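Local coordinates for protein complement factor MASP-3 (Homo sapiens, PDB 3DEM) that probably associates through its calcium-binding CUB and EGF-like domains with mannan-binding lectin and ficolins, as a serine protease of the innate complement system, at residues A[177-182]-A[270-275]; A[207-212]-A[244-249]; A[56-61]-A[96-101]. One frame throughout, in Å; residues are numbered along the deposited sequence.

Interaction 1: residues A[177-182]-A[270-275]; sequences VITSPD and GWRLSY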
loop_
_atom_site.group_PDB
_atom_site.type_symbol
_atom_site.label_atom_id
_atom_site.label_comp_id
_atom_site.label_asym_id
_atom_site.label_seq_id
_atom_site.Cartn_x
_atom_site.Cartn_y
_atom_site.Cartn_z
ATOM N N VAL A 177 -47.653 19.357 6.804
ATOM C CA VAL A 177 -46.309 19.907 6.931
ATOM C C VAL A 177 -45.402 19.336 5.847
ATOM O O VAL A 177 -45.413 18.132 5.570
ATOM C CB VAL A 177 -45.689 19.601 8.312
ATOM C CG1 VAL A 177 -44.266 20.142 8.388
ATOM C CG2 VAL A 177 -46.554 20.179 9.429
ATOM N N ILE A 178 -44.614 20.210 5.236
ATOM C CA ILE A 178 -43.716 19.813 4.170
ATOM C C ILE A 178 -42.351 20.414 4.481
ATOM O O ILE A 178 -42.265 21.560 4.929
ATOM C CB ILE A 178 -44.230 20.322 2.806
ATOM C CG1 ILE A 178 -45.699 19.927 2.611
ATOM C CG2 ILE A 178 -43.359 19.805 1.657
ATOM C CD1 ILE A 178 -46.261 20.246 1.223
ATOM N N THR A 179 -41.291 19.635 4.281
ATOM C CA THR A 179 -39.940 20.116 4.566
ATOM C C THR A 179 -38.958 19.651 3.497
ATOM O O THR A 179 -39.243 18.724 2.734
ATOM C CB THR A 179 -39.403 19.622 5.942
ATOM O OG1 THR A 179 -38.992 18.249 5.842
ATOM C CG2 THR A 179 -40.442 19.782 7.073
ATOM N N SER A 180 -37.799 20.305 3.447
ATOM C CA SER A 180 -36.667 19.788 2.702
ATOM C C SER A 180 -36.241 18.452 3.319
ATOM O O SER A 180 -36.490 18.201 4.494
ATOM C CB SER A 180 -35.516 20.794 2.743
ATOM O OG SER A 180 -35.195 21.142 4.081
ATOM N N PRO A 181 -35.615 17.574 2.522
ATOM C CA PRO A 181 -35.252 16.257 3.056
ATOM C C PRO A 181 -34.304 16.347 4.252
ATOM O O PRO A 181 -33.325 17.094 4.212
ATOM C CB PRO A 181 -34.562 15.572 1.868
ATOM C CG PRO A 181 -35.046 16.316 0.663
ATOM C CD PRO A 181 -35.228 17.725 1.108
ATOM N N ASP A 182 -34.618 15.602 5.308
ATOM C CA ASP A 182 -33.793 15.547 6.523
ATOM C C ASP A 182 -33.785 16.855 7.343
ATOM O O ASP A 182 -32.996 16.998 8.276
ATOM C CB ASP A 182 -32.358 15.102 6.188
ATOM C CG ASP A 182 -31.721 14.286 7.308
ATOM O OD1 ASP A 182 -32.444 13.884 8.250
ATOM O OD2 ASP A 182 -30.494 14.043 7.250
ATOM N N GLY A 270 -32.011 24.047 5.076
ATOM C CA GLY A 270 -33.266 23.885 4.362
ATOM C C GLY A 270 -34.431 24.700 4.896
ATOM O O GLY A 270 -34.270 25.853 5.308
ATOM N N TRP A 271 -35.611 24.087 4.900
ATOM C CA TRP A 271 -36.852 24.824 5.101
ATOM C C TRP A 271 -37.994 23.916 5.530
ATOM O O TRP A 271 -37.961 22.699 5.335
ATOM C CB TRP A 271 -37.250 25.546 3.808
ATOM C CG TRP A 271 -37.336 24.624 2.615
ATOM C CD1 TRP A 271 -36.333 24.330 1.732
ATOM C CD2 TRP A 271 -38.483 23.877 2.180
ATOM N NE1 TRP A 271 -36.786 23.445 0.773
ATOM C CE2 TRP A 271 -38.101 23.150 1.027
ATOM C CE3 TRP A 271 -39.791 23.742 2.659
ATOM C CZ2 TRP A 271 -38.981 22.306 0.347
ATOM C CZ3 TRP A 271 -40.669 22.907 1.977
ATOM C CH2 TRP A 271 -40.258 22.198 0.834
ATOM N N ARG A 272 -39.010 24.535 6.110
ATOM C CA ARG A 272 -40.210 23.844 6.542
ATOM C C ARG A 272 -41.404 24.755 6.297
ATOM O O ARG A 272 -41.334 25.961 6.518
ATOM C CB ARG A 272 -40.121 23.498 8.031
ATOM C CG ARG A 272 -41.456 23.145 8.668
ATOM C CD ARG A 272 -41.331 22.919 10.163
ATOM N NE ARG A 272 -42.647 22.852 10.795
ATOM C CZ ARG A 272 -43.087 21.832 11.532
ATOM N NH1 ARG A 272 -42.314 20.773 11.761
ATOM N NH2 ARG A 272 -44.303 21.877 12.061
ATOM N N LEU A 273 -42.503 24.183 5.834
ATOM C CA LEU A 273 -43.720 24.956 5.716
ATOM C C LEU A 273 -44.901 24.142 6.206
ATOM O O LEU A 273 -44.855 22.905 6.251
ATOM C CB LEU A 273 -43.937 25.445 4.275
ATOM C CG LEU A 273 -44.249 24.454 3.152
ATOM C CD1 LEU A 273 -45.732 24.051 3.171
ATOM C CD2 LEU A 273 -43.872 25.059 1.813
ATOM N N SER A 274 -45.951 24.844 6.602
ATOM C CA SER A 274 -47.217 24.200 6.860
ATOM C C SER A 274 -48.228 24.781 5.887
ATOM O O SER A 274 -48.132 25.945 5.500
ATOM C CB SER A 274 -47.667 24.429 8.305
ATOM O OG SER A 274 -47.882 25.806 8.555
ATOM N N TYR A 275 -49.190 23.965 5.480
ATOM C CA TYR A 275 -50.245 24.443 4.607
ATOM C C TYR A 275 -51.595 24.168 5.223
ATOM O O TYR A 275 -51.738 23.264 6.039
ATOM C CB TYR A 275 -50.158 23.783 3.226
ATOM C CG TYR A 275 -50.651 22.353 3.189
ATOM C CD1 TYR A 275 -52.014 22.065 3.089
ATOM C CD2 TYR A 275 -49.763 21.291 3.249
ATOM C CE1 TYR A 275 -52.475 20.758 3.057
ATOM C CE2 TYR A 275 -50.211 19.983 3.216
ATOM C CZ TYR A 275 -51.567 19.723 3.122
ATOM O OH TYR A 275 -52.021 18.428 3.088
#
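Trp271 lies beneath the turn where residues 177-182 leave their strand, and Ser180 packs over its indole and bonds its backbone. From its CB the tryptophan side chain leaves with CG between the backbone N and the carbonyl carbon (chi1 54°), which tucks the indole under the neighbouring chain. In the five-membered ring, CD1 and NE1 meet Ser180 CB, a CH-pi contact with CB 3.8 Å from the ring centroid and 21° off the normal. CE2, CD2, CE3 and CZ2 run below Ser180 N, which sits over the middle of the same face. Farther out, CZ2 and CH2 reach Thr179 C, CZ3 comes 3.6 Å from Ile178 O, and CH2 touches Ile178 CG2 at 4.0 Å. Ser180 OG accepts a bond from Trp271 N (3.1 Å, 162°), and Ser180 N returns one to Trp271 O.

This is the pairing of strand 175-179 with strand 272-277 in one sheet of the second CUB domain, a beta sandwich. Ile178 and Leu273 form an antiparallel hydrogen-bonded pair, with Leu273 N giving a nearly straight bond to Ile178 O at 2.8 Å. Their side chains lie side by side on the Trp271 side of the sheet, where Phe260 of the other sheet meets the indole edge-to-face. On the other side, the extended Arg272 chain passes Thr179 CG2 and brings its guanidinium under Val177: CG1 stands over the centre of that flat group, 3.8 Å from CZ. The salt bridge from Arg272 NE to Glu210 ties down the arginine's charged end.

Interaction 2: residues A[207-212]-A[244-249]; sequences LQFEDI and KAPEPI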
loop_
_atom_site.group_PDB
_atom_site.type_symbol
_atom_site.label_atom_id
_atom_site.label_comp_id
_atom_site.label_asym_id
_atom_site.label_seq_id
_atom_site.Cartn_x
_atom_site.Cartn_y
_atom_site.Cartn_z
ATOM N N LEU A 207 -50.066 28.856 2.353
ATOM C CA LEU A 207 -48.746 28.335 2.686
ATOM C C LEU A 207 -48.078 29.250 3.686
ATOM O O LEU A 207 -48.199 30.470 3.607
ATOM C CB LEU A 207 -47.862 28.232 1.443
ATOM C CG LEU A 207 -48.342 27.364 0.280
ATOM C CD1 LEU A 207 -47.433 27.556 -0.925
ATOM C CD2 LEU A 207 -48.402 25.897 0.683
ATOM N N GLN A 208 -47.352 28.652 4.619
ATOM C CA GLN A 208 -46.729 29.405 5.685
ATOM C C GLN A 208 -45.421 28.759 6.144
ATOM O O GLN A 208 -45.425 27.673 6.715
ATOM C CB GLN A 208 -47.710 29.516 6.840
ATOM C CG GLN A 208 -47.127 30.127 8.065
ATOM C CD GLN A 208 -48.187 30.736 8.940
ATOM O OE1 GLN A 208 -49.292 30.182 9.077
ATOM N NE2 GLN A 208 -47.872 31.897 9.537
ATOM N N PHE A 209 -44.302 29.424 5.881
ATOM C CA PHE A 209 -43.004 28.917 6.309
ATOM C C PHE A 209 -42.815 29.103 7.809
ATOM O O PHE A 209 -43.329 30.059 8.411
ATOM C CB PHE A 209 -41.866 29.575 5.517
ATOM C CG PHE A 209 -41.770 29.090 4.099
ATOM C CD1 PHE A 209 -40.956 28.011 3.780
ATOM C CD2 PHE A 209 -42.515 29.688 3.089
ATOM C CE1 PHE A 209 -40.872 27.541 2.469
ATOM C CE2 PHE A 209 -42.439 29.226 1.777
ATOM C CZ PHE A 209 -41.614 28.151 1.470
ATOM N N GLU A 210 -42.094 28.172 8.418
ATOM C CA GLU A 210 -41.824 28.256 9.847
ATOM C C GLU A 210 -40.471 27.656 10.218
ATOM O O GLU A 210 -39.859 26.937 9.427
ATOM C CB GLU A 210 -42.960 27.598 10.641
ATOM C CG GLU A 210 -43.272 26.197 10.185
ATOM C CD GLU A 210 -44.662 25.707 10.597
ATOM O OE1 GLU A 210 -45.571 26.535 10.840
ATOM O OE2 GLU A 210 -44.851 24.475 10.662
ATOM N N ASP A 211 -40.018 27.969 11.427
ATOM C CA ASP A 211 -38.703 27.560 11.937
ATOM C C ASP A 211 -37.555 28.018 11.031
ATOM O O ASP A 211 -37.660 29.045 10.364
ATOM C CB ASP A 211 -38.659 26.049 12.172
ATOM C CG ASP A 211 -39.731 25.578 13.140
ATOM O OD1 ASP A 211 -40.157 26.368 14.012
ATOM O OD2 ASP A 211 -40.144 24.405 13.026
ATOM N N ILE A 212 -36.465 27.252 11.013
ATOM C CA ILE A 212 -35.275 27.602 10.231
ATOM C C ILE A 212 -35.563 27.670 8.735
ATOM O O ILE A 212 -36.228 26.797 8.182
ATOM C CB ILE A 212 -34.112 26.600 10.473
ATOM C CG1 ILE A 212 -33.499 26.803 11.857
ATOM C CG2 ILE A 212 -33.032 26.759 9.426
ATOM C CD1 ILE A 212 -32.738 25.587 12.365
ATOM N N LYS A 244 -34.070 34.277 4.776
ATOM C CA LYS A 244 -35.354 34.859 5.131
ATOM C C LYS A 244 -36.435 34.219 4.272
ATOM O O LYS A 244 -36.398 34.306 3.045
ATOM C CB LYS A 244 -35.318 36.366 4.887
ATOM C CG LYS A 244 -36.582 37.109 5.286
ATOM C CD LYS A 244 -36.428 37.761 6.648
ATOM C CE LYS A 244 -37.544 38.767 6.908
ATOM N NZ LYS A 244 -38.881 38.110 6.859
ATOM N N ALA A 245 -37.392 33.571 4.922
ATOM C CA ALA A 245 -38.469 32.890 4.214
ATOM C C ALA A 245 -39.409 33.897 3.556
ATOM O O ALA A 245 -39.576 35.005 4.053
ATOM C CB ALA A 245 -39.240 31.989 5.165
ATOM N N PRO A 246 -40.016 33.514 2.417
ATOM C CA PRO A 246 -41.016 34.398 1.831
ATOM C C PRO A 246 -42.189 34.568 2.785
ATOM O O PRO A 246 -42.417 33.722 3.649
ATOM C CB PRO A 246 -41.460 33.658 0.563
ATOM C CG PRO A 246 -40.962 32.263 0.702
ATOM C CD PRO A 246 -39.800 32.288 1.627
ATOM N N GLU A 247 -42.911 35.674 2.642
ATOM C CA GLU A 247 -44.110 35.911 3.428
ATOM C C GLU A 247 -45.147 34.832 3.120
ATOM O O GLU A 247 -45.083 34.190 2.074
ATOM C CB GLU A 247 -44.673 37.299 3.111
ATOM C CG GLU A 247 -43.691 38.425 3.368
ATOM C CD GLU A 247 -43.349 38.557 4.837
ATOM O OE1 GLU A 247 -44.288 38.617 5.659
ATOM O OE2 GLU A 247 -42.143 38.601 5.174
ATOM N N PRO A 248 -46.099 34.619 4.040
ATOM C CA PRO A 248 -47.151 33.634 3.824
ATOM C C PRO A 248 -47.836 33.820 2.474
ATOM O O PRO A 248 -48.068 34.951 2.042
ATOM C CB PRO A 248 -48.135 33.921 4.961
ATOM C CG PRO A 248 -47.296 34.496 6.040
ATOM C CD PRO A 248 -46.234 35.298 5.342
ATOM N N ILE A 249 -48.153 32.711 1.818
ATOM C CA ILE A 249 -48.758 32.753 0.496
ATOM C C ILE A 249 -50.194 32.239 0.519
ATOM O O ILE A 249 -50.439 31.067 0.822
ATOM C CB ILE A 249 -47.927 31.940 -0.512
ATOM C CG1 ILE A 249 -46.551 32.587 -0.687
ATOM C CG2 ILE A 249 -48.654 31.815 -1.852
ATOM C CD1 ILE A 249 -45.525 31.684 -1.355
HETATM O O HOH W 1 -44.343 32.078 5.223
#
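Two backbone bonds close an antiparallel hydrogen-bonded pair between Leu207 and Ile249, after which the chains spread apart, the CA atoms of Phe209 and Ala245 lying 6.4 Å from each other. Leu207 N gives the shorter and straighter bond, 2.7 Å to Ile249 O, while the return bond from Ile249 N to Leu207 O bends to 154°. The two side chains leave the pair on the same face, CB against CB at 4.2 Å, and continue to Ile230 of the opposing sheet, which both touch.

Beyond the pair a water takes over the bridging. It accepts from Phe209 N at 2.7 Å and donates to Pro246 O at 3.0 Å, so the two backbones remain linked where they no longer meet directly. The same water lies in the plane of the Phe209 ring, at its edge.

In the fold, strand 205-209 runs next to the short outermost strand 249-250 of one sheet of the second CUB sandwich, and residues 244-248 form the proline-rich approach to that strand. Phe209 packs between the diverging chains, against Ala245 and Pro246. With CG beside the backbone N (chi1 -73°), the ring comes next to the water held by Phe209 N, and the side chain crosses Pro246 at a slant. Pro246 CD stands over one ring face, offset toward the rim, in a CH-pi contact 4.3 Å from the centroid. Pro246 CG comes nearer still to the rim, 3.5 Å from Phe209 CE2. At the root of the side chain, Ala245 CB packs on Phe209 CB at 3.6 Å. Phe213 also touches both Ala245 and Pro246 and meets the Phe209 ring edge-to-face. Nearer the surface, Pro248 lays its CB against Leu207 O.

Interaction 3: residues A[56-61]-A[96-101]; sequences YDYVKV and SITFRS. With CA (calcium ion), chain E.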
loop_
_atom_site.group_PDB
_atom_site.type_symbol
_atom_site.label_atom_id
_atom_site.label_comp_id
_atom_site.label_asym_id
_atom_site.label_seq_id
_atom_site.Cartn_x
_atom_site.Cartn_y
_atom_site.Cartn_z
ATOM N N TYR A 56 30.149 19.554 -7.200
ATOM C CA TYR A 56 31.070 18.689 -7.933
ATOM C C TYR A 56 30.408 17.372 -8.330
ATOM O O TYR A 56 29.860 17.255 -9.427
ATOM C CB TYR A 56 32.360 18.459 -7.135
ATOM C CG TYR A 56 33.127 19.736 -6.839
ATOM C CD1 TYR A 56 34.048 19.801 -5.796
ATOM C CD2 TYR A 56 32.918 20.885 -7.597
ATOM C CE1 TYR A 56 34.747 20.972 -5.527
ATOM C CE2 TYR A 56 33.608 22.058 -7.333
ATOM C CZ TYR A 56 34.519 22.097 -6.298
ATOM O OH TYR A 56 35.204 23.273 -6.046
ATOM N N ASP A 57 30.455 16.380 -7.448
ATOM C CA ASP A 57 29.770 15.116 -7.698
ATOM C C ASP A 57 28.426 15.121 -6.979
ATOM O O ASP A 57 28.311 15.646 -5.870
ATOM C CB ASP A 57 30.620 13.933 -7.234
ATOM C CG ASP A 57 31.931 13.825 -7.990
ATOM O OD1 ASP A 57 32.161 14.637 -8.909
ATOM O OD2 ASP A 57 32.737 12.929 -7.665
ATOM N N TYR A 58 27.404 14.547 -7.601
ATOM C CA TYR A 58 26.085 14.558 -6.987
ATOM C C TYR A 58 25.088 13.548 -7.541
ATOM O O TYR A 58 25.221 13.057 -8.666
ATOM C CB TYR A 58 25.476 15.959 -7.059
ATOM C CG TYR A 58 25.244 16.471 -8.461
ATOM C CD1 TYR A 58 24.120 16.089 -9.184
ATOM C CD2 TYR A 58 26.139 17.353 -9.057
ATOM C CE1 TYR A 58 23.896 16.561 -10.465
ATOM C CE2 TYR A 58 25.920 17.836 -10.335
ATOM C CZ TYR A 58 24.796 17.434 -11.031
ATOM O OH TYR A 58 24.574 17.904 -12.300
ATOM N N VAL A 59 24.102 13.230 -6.711
ATOM C CA VAL A 59 22.910 12.531 -7.150
ATOM C C VAL A 59 21.744 13.491 -6.955
ATOM O O VAL A 59 21.418 13.871 -5.830
ATOM C CB VAL A 59 22.666 11.221 -6.364
ATOM C CG1 VAL A 59 21.304 10.639 -6.713
ATOM C CG2 VAL A 59 23.773 10.204 -6.645
ATOM N N LYS A 60 21.139 13.901 -8.061
ATOM C CA LYS A 60 20.067 14.883 -8.045
ATOM C C LYS A 60 18.736 14.183 -8.309
ATOM O O LYS A 60 18.587 13.461 -9.301
ATOM C CB LYS A 60 20.338 15.937 -9.118
ATOM C CG LYS A 60 19.400 17.126 -9.124
ATOM C CD LYS A 60 19.758 18.065 -10.274
ATOM C CE LYS A 60 19.029 19.395 -10.170
ATOM N NZ LYS A 60 19.486 20.384 -11.201
ATOM N N VAL A 61 17.773 14.386 -7.418
ATOM C CA VAL A 61 16.448 13.793 -7.572
ATOM C C VAL A 61 15.424 14.894 -7.784
ATOM O O VAL A 61 15.276 15.783 -6.939
ATOM C CB VAL A 61 16.048 12.966 -6.331
ATOM C CG1 VAL A 61 14.674 12.339 -6.525
ATOM C CG2 VAL A 61 17.101 11.896 -6.037
ATOM N N SER A 96 12.934 12.012 -11.852
ATOM C CA SER A 96 14.155 11.982 -12.643
ATOM C C SER A 96 15.358 11.991 -11.710
ATOM O O SER A 96 15.392 12.739 -10.730
ATOM C CB SER A 96 14.203 13.176 -13.604
ATOM O OG SER A 96 15.304 13.073 -14.492
ATOM N N ILE A 97 16.330 11.141 -12.008
ATOM C CA ILE A 97 17.527 11.009 -11.190
ATOM C C ILE A 97 18.761 11.194 -12.060
ATOM O O ILE A 97 18.907 10.526 -13.084
ATOM C CB ILE A 97 17.595 9.615 -10.521
ATOM C CG1 ILE A 97 16.382 9.393 -9.612
ATOM C CG2 ILE A 97 18.891 9.448 -9.727
ATOM C CD1 ILE A 97 16.222 7.962 -9.161
ATOM N N THR A 98 19.642 12.099 -11.653
ATOM C CA THR A 98 20.896 12.314 -12.361
ATOM C C THR A 98 22.095 12.087 -11.444
ATOM O O THR A 98 22.194 12.693 -10.376
ATOM C CB THR A 98 20.970 13.736 -12.967
ATOM O OG1 THR A 98 19.942 13.887 -13.951
ATOM C CG2 THR A 98 22.333 13.991 -13.620
ATOM N N PHE A 99 22.989 11.196 -11.857
ATOM C CA PHE A 99 24.283 11.072 -11.207
ATOM C C PHE A 99 25.323 11.800 -12.045
ATOM O O PHE A 99 25.474 11.522 -13.234
ATOM C CB PHE A 99 24.683 9.606 -11.036
ATOM C CG PHE A 99 26.137 9.412 -10.683
ATOM C CD1 PHE A 99 26.594 9.653 -9.395
ATOM C CD2 PHE A 99 27.047 8.992 -11.641
ATOM C CE1 PHE A 99 27.931 9.482 -9.071
ATOM C CE2 PHE A 99 28.389 8.816 -11.325
ATOM C CZ PHE A 99 28.827 9.060 -10.037
ATOM N N ARG A 100 26.026 12.746 -11.436
ATOM C CA ARG A 100 27.080 13.457 -12.137
ATOM C C ARG A 100 28.410 13.318 -11.423
ATOM O O ARG A 100 28.488 13.423 -10.200
ATOM C CB ARG A 100 26.749 14.941 -12.290
ATOM C CG ARG A 100 27.747 15.676 -13.178
ATOM C CD ARG A 100 28.392 16.838 -12.446
ATOM N NE ARG A 100 29.434 17.479 -13.239
ATOM C CZ ARG A 100 30.155 18.513 -12.820
ATOM N NH1 ARG A 100 29.948 19.020 -11.613
ATOM N NH2 ARG A 100 31.085 19.038 -13.606
ATOM N N SER A 101 29.453 13.099 -12.211
ATOM C CA SER A 101 30.807 12.996 -11.717
ATOM C C SER A 101 31.635 14.004 -12.507
ATOM O O SER A 101 31.645 13.967 -13.737
ATOM C CB SER A 101 31.319 11.573 -11.951
ATOM O OG SER A 101 32.636 11.400 -11.468
HETATM CA CA CA E . 34.659 14.249 -8.629
HETATM O O HOH W 2 34.567 12.950 -10.870
HETATM O O HOH W 3 35.735 12.665 -7.421
#
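Tyr58 takes Arg100 CB over one ring face, 3.4 Å above its plane and offset toward the rim beside CZ; the two side chains cross at a slant. Arg100 CD then passes CE2, also at 3.4 Å. The arginine chain bends at chi2 (-123°) and swings its end back along the 56-61 chain, where NH1 makes a weak hydrogen bond to Tyr56 O, 2.8 Å long but only 119° at the hydrogen. Guanidinium and phenol ring are inclined by 47°.

Four backbone bonds, two each for the pairs Tyr58-Arg100 and Lys60-Thr98, join strands 58-62 and 94-101, the central strands of a four-stranded antiparallel sheet in the first CUB domain. On the buried face Val59 sits between two partners: CG1 beside Ile97 CG2, and CG2 at the edge of the Phe99 ring, 4.0 Å from CD1. At the calcium end, Asp57 grips the metal with both carboxylate oxygens, each 2.5 Å from the calcium ion. Glu49, Asp102 and Ser104 supply the protein's remaining ligands, and Tyr21 hydrogen-bonds Asp57 OD2. Ser101 OG, which also hydrogen-bonds Pro22 O, lies 2.5 Å from a water that is itself a calcium ligand.

How the interactions relate
Interactions 1 and 2 belong to one sheet of the second CUB domain: strands 272-277 and 205-209 are neighbours, and a probable backbone hydrogen bond from Ser274 N to Gln208 O joins the two contacts. Interaction 1 is largely buried, combining indole packing with serine bonds, whereas interaction 2 is a surface contact at the sheet's outer edge, where prolines and a water replace regular pairing. Interaction 3, about 66 Å from interaction 1 between centres, pairs the inner strands of a sheet in the first CUB domain. Also mostly buried, it has the fuller strand pairing and alone supplies a metal ligand; the Gly270 end of interaction 1 is about 10 Å from a calcium ion.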